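Long-range contacts in diaminopropionate ammonia-lyase (Escherichia coli, PDB 4D9K), which catalyses the pyridoxal 5'-phosphate-dependent alpha,beta-elimination of both L- and D-2,3-diaminopropionate to pyruvate and ammonia, working as a homodimer: residues F4-D9 / L347-Y352; T225-Q230 / Q251-I256; V59-V64 / D368-V373. All blocks are in the same frame, centred on the assembly; numbering follows the deposited sequence.

Contact 1 (F4-D9 / L347-Y352); sequences FSLKID and LAAVHY
Tyr352 CB presses against the flat face of the Phe4 ring, 3.7 Å from its centroid and 29° off its normal, a CH-pi contact in which Phe4 CE2 comes to 3.3 Å of that CB. The ring planes are 24° apart, but the offset leaves little stacking, and CB rather than the tyrosine ring takes the phenylalanine face. Phe4 CG stands between its own backbone N and carbonyl carbon (chi1 61°), which swings the ring over the end of the segment 347-352. One helical turn back from Tyr352, the methyl of Ala349 is the knob: its CB is set against Ile8 CG1 and CD1, at 3.7 and 3.8 Å, with Leu6 CD1 at its margin, 4.4 Å away. Polar ties accompany this packing: Phe4 N donates to Tyr352 O at 3.1 Å, and one water links Phe4 O, Leu6 N and Ala349 O. On the Phe4 side, Leu319 of helix 314-325 and Glu391 of the second subunit add further packing. The arrangement is that of an N-terminal arm laid along helix 342-352, leading into strand 8-12 of the mixed sheet, outermost within this chain and antiparallel to strand 308-312.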
loop_
_atom_site.group_PDB
_atom_site.type_symbol
_atom_site.label_atom_id
_atom_site.label_comp_id
_atom_site.label_asym_id
_atom_site.label_seq_id
_atom_site.Cartn_x
_atom_site.Cartn_y
_atom_site.Cartn_z
ATOM N N PHE A 4 6.912 -18.401 -5.153
ATOM C CA PHE A 4 7.398 -18.679 -3.798
ATOM C C PHE A 4 6.472 -19.604 -3.018
ATOM O O PHE A 4 5.271 -19.670 -3.292
ATOM C CB PHE A 4 7.651 -17.384 -3.012
ATOM C CG PHE A 4 6.428 -16.523 -2.817
ATOM C CD1 PHE A 4 5.556 -16.750 -1.752
ATOM C CD2 PHE A 4 6.160 -15.466 -3.682
ATOM C CE1 PHE A 4 4.433 -15.954 -1.567
ATOM C CE2 PHE A 4 5.043 -14.662 -3.497
ATOM C CZ PHE A 4 4.177 -14.908 -2.440
ATOM N N SER A 5 7.048 -20.300 -2.040
ATOM C CA SER A 5 6.319 -21.234 -1.190
ATOM C C SER A 5 6.342 -20.804 0.273
ATOM O O SER A 5 7.388 -20.843 0.933
ATOM C CB SER A 5 6.907 -22.640 -1.307
ATOM O OG SER A 5 6.877 -23.101 -2.643
ATOM N N LEU A 6 5.179 -20.396 0.770
ATOM C CA LEU A 6 4.997 -20.137 2.190
ATOM C C LEU A 6 4.208 -21.288 2.797
ATOM O O LEU A 6 3.398 -21.920 2.112
ATOM C CB LEU A 6 4.273 -18.803 2.418
ATOM C CG LEU A 6 4.882 -17.530 1.813
ATOM C CD1 LEU A 6 4.085 -16.302 2.236
ATOM C CD2 LEU A 6 6.354 -17.370 2.178
ATOM N N LYS A 7 4.462 -21.565 4.074
ATOM C CA LYS A 7 3.789 -22.642 4.791
ATOM C C LYS A 7 2.276 -22.400 4.826
ATOM O O LYS A 7 1.795 -21.495 5.510
ATOM C CB LYS A 7 4.367 -22.775 6.207
ATOM C CG LYS A 7 3.737 -23.868 7.056
ATOM C CD LYS A 7 4.080 -23.687 8.524
ATOM C CE LYS A 7 3.432 -24.766 9.378
ATOM N NZ LYS A 7 3.778 -24.603 10.817
ATOM N N ILE A 8 1.549 -23.209 4.055
ATOM C CA ILE A 8 0.093 -23.121 3.929
ATOM C C ILE A 8 -0.503 -24.534 4.044
ATOM O O ILE A 8 -1.171 -25.023 3.129
ATOM C CB ILE A 8 -0.307 -22.429 2.594
ATOM C CG1 ILE A 8 0.062 -20.940 2.620
ATOM C CG2 ILE A 8 -1.798 -22.571 2.299
ATOM C CD1 ILE A 8 -0.895 -20.063 3.407
ATOM N N ASP A 9 -0.255 -25.187 5.177
ATOM C CA ASP A 9 -0.615 -26.597 5.354
ATOM C C ASP A 9 -2.110 -26.805 5.563
ATOM O O ASP A 9 -2.668 -26.406 6.586
ATOM C CB ASP A 9 0.197 -27.227 6.488
ATOM C CG ASP A 9 1.670 -27.351 6.147
ATOM O OD1 ASP A 9 1.989 -27.746 5.003
ATOM O OD2 ASP A 9 2.510 -27.058 7.019
ATOM N N LEU A 347 -4.914 -16.629 0.429
ATOM C CA LEU A 347 -5.280 -16.592 -0.996
ATOM C C LEU A 347 -4.110 -16.137 -1.863
ATOM O O LEU A 347 -3.866 -16.699 -2.932
ATOM C CB LEU A 347 -6.487 -15.676 -1.239
ATOM C CG LEU A 347 -7.812 -15.973 -0.531
ATOM C CD1 LEU A 347 -8.864 -14.944 -0.932
ATOM C CD2 LEU A 347 -8.313 -17.386 -0.805
ATOM N N ALA A 348 -3.384 -15.126 -1.384
ATOM C CA ALA A 348 -2.212 -14.621 -2.083
ATOM C C ALA A 348 -1.076 -15.645 -2.097
ATOM O O ALA A 348 -0.405 -15.813 -3.116
ATOM C CB ALA A 348 -1.756 -13.308 -1.468
ATOM N N ALA A 349 -0.884 -16.335 -0.971
ATOM C CA ALA A 349 0.180 -17.339 -0.831
ATOM C C ALA A 349 -0.072 -18.529 -1.747
ATOM O O ALA A 349 0.857 -19.081 -2.327
ATOM C CB ALA A 349 0.288 -17.801 0.608
ATOM N N VAL A 350 -1.338 -18.912 -1.871
ATOM C CA VAL A 350 -1.748 -19.964 -2.792
ATOM C C VAL A 350 -1.450 -19.542 -4.230
ATOM O O VAL A 350 -0.854 -20.307 -4.988
ATOM C CB VAL A 350 -3.244 -20.310 -2.623
ATOM C CG1 VAL A 350 -3.736 -21.200 -3.761
ATOM C CG2 VAL A 350 -3.483 -20.969 -1.273
ATOM N N HIS A 351 -1.838 -18.316 -4.587
ATOM C CA HIS A 351 -1.705 -17.835 -5.964
ATOM C C HIS A 351 -0.292 -17.830 -6.476
ATOM O O HIS A 351 -0.063 -18.128 -7.647
ATOM C CB HIS A 351 -2.323 -16.449 -6.151
ATOM C CG HIS A 351 -1.992 -15.825 -7.488
ATOM N ND1 HIS A 351 -2.510 -16.284 -8.649
ATOM C CD2 HIS A 351 -1.128 -14.787 -7.827
ATOM C CE1 HIS A 351 -2.021 -15.563 -9.674
ATOM N NE2 HIS A 351 -1.175 -14.646 -9.171
ATOM N N TYR A 352 0.660 -17.495 -5.608
ATOM C CA TYR A 352 2.067 -17.411 -5.993
ATOM C C TYR A 352 2.849 -18.709 -5.760
ATOM O O TYR A 352 3.994 -18.839 -6.205
ATOM C CB TYR A 352 2.755 -16.254 -5.261
ATOM C CG TYR A 352 2.418 -14.872 -5.787
ATOM C CD1 TYR A 352 2.888 -14.442 -7.028
ATOM C CD2 TYR A 352 1.646 -13.987 -5.036
ATOM C CE1 TYR A 352 2.592 -13.178 -7.510
ATOM C CE2 TYR A 352 1.343 -12.717 -5.511
ATOM C CZ TYR A 352 1.820 -12.318 -6.746
ATOM O OH TYR A 352 1.529 -11.064 -7.231
HETATM O O HOH W 1 3.276 -19.328 -0.989
#

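Contact 2 (T225-Q230 / Q251-I256); sequences THVLLQ and QNLHSI
Strand 226-230, helix 235-248 and strand 254-260 form a beta-alpha-beta unit, and this contact is the pairing of its two parallel strands. The short segments run at 16° to each other with their axes 4.7 Å apart, and the hydrogen bonds alternate as a parallel ladder requires: His254 N to Thr225 O, Val227 N to His254 O, Ile256 N to Val227 O at 2.8 Å, and Leu229 N to Ile256 O. The Ile256 N bond is almost straight (177°).

On one face the side chains of His226 and His254 run alongside each other. Their ring planes meet at 26° but are displaced; His254 CB, not its ring, lies over the face of the His226 ring, 3.8 Å from the centroid, a CH-pi contact. The imidazoles are fixed by separate partners: His226 NE2 bonds to Leu363 O, while its ND1 pairs with Thr225 OG1 at 2.8 Å, and His254 NE2 bonds to Gln308 OE1. Farther along this face Leu228 CG lies 4.0 Å from Ile256 CB. On the other face Val227 CG1 meets Leu253 CD1 at 3.5 Å, the two side chains crossing at a slant.

Helix 235-248 packs on the Val227 and Ser255 face, helix 342-352 meets Leu228 on the other, and strand 370-375 continues the sheet beyond strand 226-230.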
loop_
_atom_site.group_PDB
_atom_site.type_symbol
_atom_site.label_atom_id
_atom_site.label_comp_id
_atom_site.label_asym_id
_atom_site.label_seq_id
_atom_site.Cartn_x
_atom_site.Cartn_y
_atom_site.Cartn_z
ATOM N N THR A 225 -19.243 -19.066 -1.895
ATOM C CA THR A 225 -18.896 -20.484 -1.931
ATOM C C THR A 225 -17.892 -20.790 -0.827
ATOM O O THR A 225 -17.844 -21.910 -0.310
ATOM C CB THR A 225 -18.289 -20.887 -3.286
ATOM O OG1 THR A 225 -17.192 -20.019 -3.600
ATOM C CG2 THR A 225 -19.337 -20.812 -4.401
ATOM N N HIS A 226 -17.096 -19.782 -0.475
ATOM C CA HIS A 226 -16.021 -19.934 0.501
ATOM C C HIS A 226 -16.046 -18.848 1.533
ATOM O O HIS A 226 -16.620 -17.784 1.317
ATOM C CB HIS A 226 -14.657 -19.911 -0.188
ATOM C CG HIS A 226 -14.408 -21.082 -1.106
ATOM N ND1 HIS A 226 -15.040 -21.223 -2.288
ATOM C CD2 HIS A 226 -13.539 -22.161 -0.992
ATOM C CE1 HIS A 226 -14.613 -22.346 -2.888
ATOM N NE2 HIS A 226 -13.691 -22.918 -2.094
ATOM N N VAL A 227 -15.405 -19.121 2.664
ATOM C CA VAL A 227 -15.132 -18.108 3.672
ATOM C C VAL A 227 -13.852 -18.491 4.420
ATOM O O VAL A 227 -13.665 -19.657 4.793
ATOM C CB VAL A 227 -16.338 -17.882 4.630
ATOM C CG1 VAL A 227 -16.639 -19.123 5.462
ATOM C CG2 VAL A 227 -16.101 -16.672 5.532
ATOM N N LEU A 228 -12.954 -17.525 4.588
ATOM C CA LEU A 228 -11.771 -17.732 5.420
ATOM C C LEU A 228 -11.956 -16.985 6.721
ATOM O O LEU A 228 -12.254 -15.795 6.726
ATOM C CB LEU A 228 -10.479 -17.291 4.717
ATOM C CG LEU A 228 -9.975 -18.247 3.633
ATOM C CD1 LEU A 228 -10.566 -17.884 2.276
ATOM C CD2 LEU A 228 -8.454 -18.259 3.570
ATOM N N LEU A 229 -11.806 -17.700 7.824
ATOM C CA LEU A 229 -11.952 -17.094 9.131
ATOM C C LEU A 229 -10.690 -17.344 9.930
ATOM O O LEU A 229 -10.282 -18.501 10.112
ATOM C CB LEU A 229 -13.178 -17.661 9.855
ATOM C CG LEU A 229 -14.521 -17.554 9.119
ATOM C CD1 LEU A 229 -15.570 -18.420 9.797
ATOM C CD2 LEU A 229 -14.993 -16.106 9.011
ATOM N N GLN A 230 -10.062 -16.257 10.375
ATOM C CA GLN A 230 -8.888 -16.343 11.244
ATOM C C GLN A 230 -9.297 -16.895 12.598
ATOM O O GLN A 230 -10.342 -16.518 13.138
ATOM C CB GLN A 230 -8.152 -15.000 11.384
ATOM C CG GLN A 230 -9.018 -13.770 11.615
ATOM C CD GLN A 230 -9.443 -13.109 10.318
ATOM O OE1 GLN A 230 -10.309 -13.617 9.608
ATOM N NE2 GLN A 230 -8.842 -11.963 10.011
ATOM N N GLN A 251 -23.003 -27.799 4.106
ATOM C CA GLN A 251 -22.610 -28.504 2.878
ATOM C C GLN A 251 -22.348 -27.585 1.677
ATOM O O GLN A 251 -21.564 -27.927 0.787
ATOM C CB GLN A 251 -23.628 -29.601 2.513
ATOM C CG GLN A 251 -25.085 -29.153 2.451
ATOM C CD GLN A 251 -25.845 -29.363 3.756
ATOM O OE1 GLN A 251 -25.330 -29.115 4.857
ATOM N NE2 GLN A 251 -27.089 -29.815 3.637
ATOM N N ASN A 252 -23.011 -26.428 1.657
ATOM C CA ASN A 252 -22.912 -25.469 0.550
ATOM C C ASN A 252 -21.930 -24.330 0.791
ATOM O O ASN A 252 -21.946 -23.329 0.072
ATOM C CB ASN A 252 -24.285 -24.869 0.254
ATOM C CG ASN A 252 -25.292 -25.907 -0.173
ATOM O OD1 ASN A 252 -26.473 -25.808 0.160
ATOM N ND2 ASN A 252 -24.832 -26.916 -0.903
ATOM N N LEU A 253 -21.081 -24.483 1.803
ATOM C CA LEU A 253 -20.156 -23.431 2.183
ATOM C C LEU A 253 -18.819 -24.058 2.558
ATOM O O LEU A 253 -18.736 -24.844 3.502
ATOM C CB LEU A 253 -20.750 -22.642 3.349
ATOM C CG LEU A 253 -20.420 -21.177 3.664
ATOM C CD1 LEU A 253 -19.495 -21.095 4.867
ATOM C CD2 LEU A 253 -19.885 -20.373 2.480
ATOM N N HIS A 254 -17.785 -23.735 1.784
ATOM C CA HIS A 254 -16.444 -24.266 2.007
ATOM C C HIS A 254 -15.725 -23.334 2.943
ATOM O O HIS A 254 -15.183 -22.314 2.522
ATOM C CB HIS A 254 -15.701 -24.388 0.682
ATOM C CG HIS A 254 -14.428 -25.199 0.757
ATOM N ND1 HIS A 254 -14.242 -26.320 0.036
ATOM C CD2 HIS A 254 -13.260 -25.010 1.498
ATOM C CE1 HIS A 254 -13.021 -26.827 0.298
ATOM N NE2 HIS A 254 -12.422 -26.025 1.194
ATOM N N SER A 255 -15.733 -23.667 4.227
ATOM C CA SER A 255 -15.157 -22.791 5.250
ATOM C C SER A 255 -13.747 -23.215 5.608
ATOM O O SER A 255 -13.501 -24.381 5.908
ATOM C CB SER A 255 -16.029 -22.756 6.504
ATOM O OG SER A 255 -16.122 -24.035 7.100
ATOM N N ILE A 256 -12.830 -22.256 5.575
ATOM C CA ILE A 256 -11.429 -22.502 5.879
ATOM C C ILE A 256 -11.048 -21.709 7.118
ATOM O O ILE A 256 -11.183 -20.484 7.142
ATOM C CB ILE A 256 -10.518 -22.084 4.709
ATOM C CG1 ILE A 256 -10.947 -22.776 3.411
ATOM C CG2 ILE A 256 -9.066 -22.400 5.026
ATOM C CD1 ILE A 256 -10.389 -22.124 2.166
#

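Contact 3 (V59-V64 / D368-V373); sequences VKKILV and DAVVLV
Val64 and Val373 leave the same face of the sheet with their side chains abreast, Val64 CG2 4.1 Å from Val373 CB. A chi1 of -180° turns Val64 CG1 anti to the backbone N and leaves CG2 as the branch nearest Val373. On the other face Val370 presents CG1 to two partners: it lies 3.8 Å from Lys61 CB and 4.1 Å from Leu63 CD1, the leucine and the valine meeting at an angle. The Lys61 chain bends at chi2 and carries its amine away from the strand pair to a salt bridge with Asp51. At the start of the pair, Val59 CG1 rests 3.9 Å from Ala369 CB.

Side chains alternate between faces as in any extended strand, and the parallel pairing sets Lys61 and Leu63 beside Val370 and Leu372, Ile62 and Val64 beside Val371 and Val373. Strand 61-66 is outermost within the chain in the mixed sheet of this fold-type II, tryptophan synthase beta-like pyridoxal-phosphate enzyme. The axes of strands 61-64 and 370-373 are 17° apart in direction. Ala369 O receives two amides, Lys61 N at 3.0 Å and, weakly, Lys60 N. Then Val371 N reaches Lys61 O, Leu63 N reaches Val371 O at 2.9 Å in a nearly linear bond (179°), and Val373 N reaches Leu63 O at 2.7 Å. Leu344 of helix 342-352 packs on Ile62 and Val373.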
loop_
_atom_site.group_PDB
_atom_site.type_symbol
_atom_site.label_atom_id
_atom_site.label_comp_id
_atom_site.label_asym_id
_atom_site.label_seq_id
_atom_site.Cartn_x
_atom_site.Cartn_y
_atom_site.Cartn_z
ATOM N N VAL A 59 -10.318 -16.556 -9.452
ATOM C CA VAL A 59 -11.609 -16.840 -8.813
ATOM C C VAL A 59 -12.633 -15.801 -9.265
ATOM O O VAL A 59 -12.267 -14.796 -9.880
ATOM C CB VAL A 59 -11.516 -16.857 -7.267
ATOM C CG1 VAL A 59 -10.650 -18.018 -6.784
ATOM C CG2 VAL A 59 -10.994 -15.525 -6.737
ATOM N N LYS A 60 -13.911 -16.033 -8.974
ATOM C CA LYS A 60 -14.953 -15.119 -9.437
ATOM C C LYS A 60 -14.979 -13.818 -8.638
ATOM O O LYS A 60 -15.092 -12.737 -9.224
ATOM C CB LYS A 60 -16.331 -15.779 -9.417
ATOM C CG LYS A 60 -17.358 -15.049 -10.267
ATOM C CD LYS A 60 -18.708 -15.748 -10.221
ATOM C CE LYS A 60 -19.665 -15.187 -11.266
ATOM N NZ LYS A 60 -21.067 -15.549 -10.922
ATOM N N LYS A 61 -14.878 -13.926 -7.311
ATOM C CA LYS A 61 -15.010 -12.771 -6.425
ATOM C C LYS A 61 -14.186 -12.925 -5.157
ATOM O O LYS A 61 -14.085 -14.018 -4.596
ATOM C CB LYS A 61 -16.477 -12.551 -6.022
ATOM C CG LYS A 61 -17.405 -12.067 -7.134
ATOM C CD LYS A 61 -17.338 -10.556 -7.288
ATOM C CE LYS A 61 -18.149 -10.092 -8.486
ATOM N NZ LYS A 61 -18.225 -8.603 -8.549
ATOM N N ILE A 62 -13.608 -11.814 -4.716
ATOM C CA ILE A 62 -13.044 -11.708 -3.377
ATOM C C ILE A 62 -13.717 -10.534 -2.667
ATOM O O ILE A 62 -13.634 -9.392 -3.119
ATOM C CB ILE A 62 -11.507 -11.558 -3.395
ATOM C CG1 ILE A 62 -10.876 -12.734 -4.157
ATOM C CG2 ILE A 62 -10.967 -11.457 -1.969
ATOM C CD1 ILE A 62 -9.380 -12.637 -4.379
ATOM N N LEU A 63 -14.407 -10.847 -1.575
ATOM C CA LEU A 63 -15.141 -9.867 -0.778
ATOM C C LEU A 63 -14.510 -9.769 0.611
ATOM O O LEU A 63 -14.391 -10.771 1.317
ATOM C CB LEU A 63 -16.616 -10.263 -0.672
ATOM C CG LEU A 63 -17.363 -10.414 -2.011
ATOM C CD1 LEU A 63 -18.734 -11.044 -1.815
ATOM C CD2 LEU A 63 -17.475 -9.078 -2.734
ATOM N N VAL A 64 -14.103 -8.561 0.987
ATOM C CA VAL A 64 -13.421 -8.338 2.264
ATOM C C VAL A 64 -14.277 -7.442 3.147
ATOM O O VAL A 64 -14.514 -6.274 2.829
ATOM C CB VAL A 64 -12.016 -7.723 2.076
ATOM C CG1 VAL A 64 -11.327 -7.502 3.422
ATOM C CG2 VAL A 64 -11.158 -8.601 1.176
ATOM N N ASP A 368 -15.320 -19.925 -10.601
ATOM C CA ASP A 368 -16.640 -19.634 -10.038
ATOM C C ASP A 368 -16.633 -19.287 -8.537
ATOM O O ASP A 368 -17.667 -18.904 -7.984
ATOM C CB ASP A 368 -17.578 -20.815 -10.283
ATOM C CG ASP A 368 -17.766 -21.118 -11.763
ATOM O OD1 ASP A 368 -17.910 -20.166 -12.566
ATOM O OD2 ASP A 368 -17.770 -22.317 -12.115
ATOM N N ALA A 369 -15.480 -19.421 -7.884
ATOM C CA ALA A 369 -15.407 -19.229 -6.434
ATOM C C ALA A 369 -15.714 -17.791 -6.018
ATOM O O ALA A 369 -15.137 -16.843 -6.557
ATOM C CB ALA A 369 -14.053 -19.672 -5.890
ATOM N N VAL A 370 -16.649 -17.646 -5.081
ATOM C CA VAL A 370 -16.935 -16.362 -4.446
ATOM C C VAL A 370 -16.469 -16.451 -2.994
ATOM O O VAL A 370 -17.078 -17.142 -2.180
ATOM C CB VAL A 370 -18.431 -15.992 -4.530
ATOM C CG1 VAL A 370 -18.701 -14.671 -3.820
ATOM C CG2 VAL A 370 -18.886 -15.915 -5.987
ATOM N N VAL A 371 -15.382 -15.754 -2.682
ATOM C CA VAL A 371 -14.697 -15.938 -1.395
ATOM C C VAL A 371 -14.894 -14.753 -0.454
ATOM O O VAL A 371 -14.475 -13.632 -0.749
ATOM C CB VAL A 371 -13.187 -16.203 -1.585
ATOM C CG1 VAL A 371 -12.510 -16.450 -0.239
ATOM C CG2 VAL A 371 -12.959 -17.383 -2.521
ATOM N N LEU A 372 -15.545 -15.013 0.672
ATOM C CA LEU A 372 -15.685 -14.017 1.717
ATOM C C LEU A 372 -14.462 -14.064 2.621
ATOM O O LEU A 372 -14.086 -15.127 3.103
ATOM C CB LEU A 372 -16.958 -14.260 2.535
ATOM C CG LEU A 372 -17.212 -13.405 3.790
ATOM C CD1 LEU A 372 -17.272 -11.914 3.494
ATOM C CD2 LEU A 372 -18.495 -13.860 4.465
ATOM N N VAL A 373 -13.846 -12.902 2.823
ATOM C CA VAL A 373 -12.727 -12.727 3.751
ATOM C C VAL A 373 -13.148 -11.676 4.771
ATOM O O VAL A 373 -13.900 -10.756 4.440
ATOM C CB VAL A 373 -11.441 -12.285 3.006
ATOM C CG1 VAL A 373 -10.331 -11.908 3.979
ATOM C CG2 VAL A 373 -10.955 -13.395 2.083
#

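Overall arrangement
Contacts 2 and 3 are neighbouring strand pairs of one mixed sheet, their centres about 10 Å apart: strand 226-230 pairs with 254-260 on one side and with 370-375 on the other, Leu228 N reaching Leu372 O at 3.0 Å. Both rest on backbone ladders, but the histidine pair of contact 2 gives way to aliphatic packing in contact 3. Contact 1, its centre about 18 Å from that of contact 2 and about 17 Å from that of contact 3, has one direct backbone bond, a water link and aromatic packing, and alone meets the second subunit. Helix 342-352, whose 347-352 end faces the arm in contact 1, lies through Leu347 on the sheet of the other two. All three are largely buried.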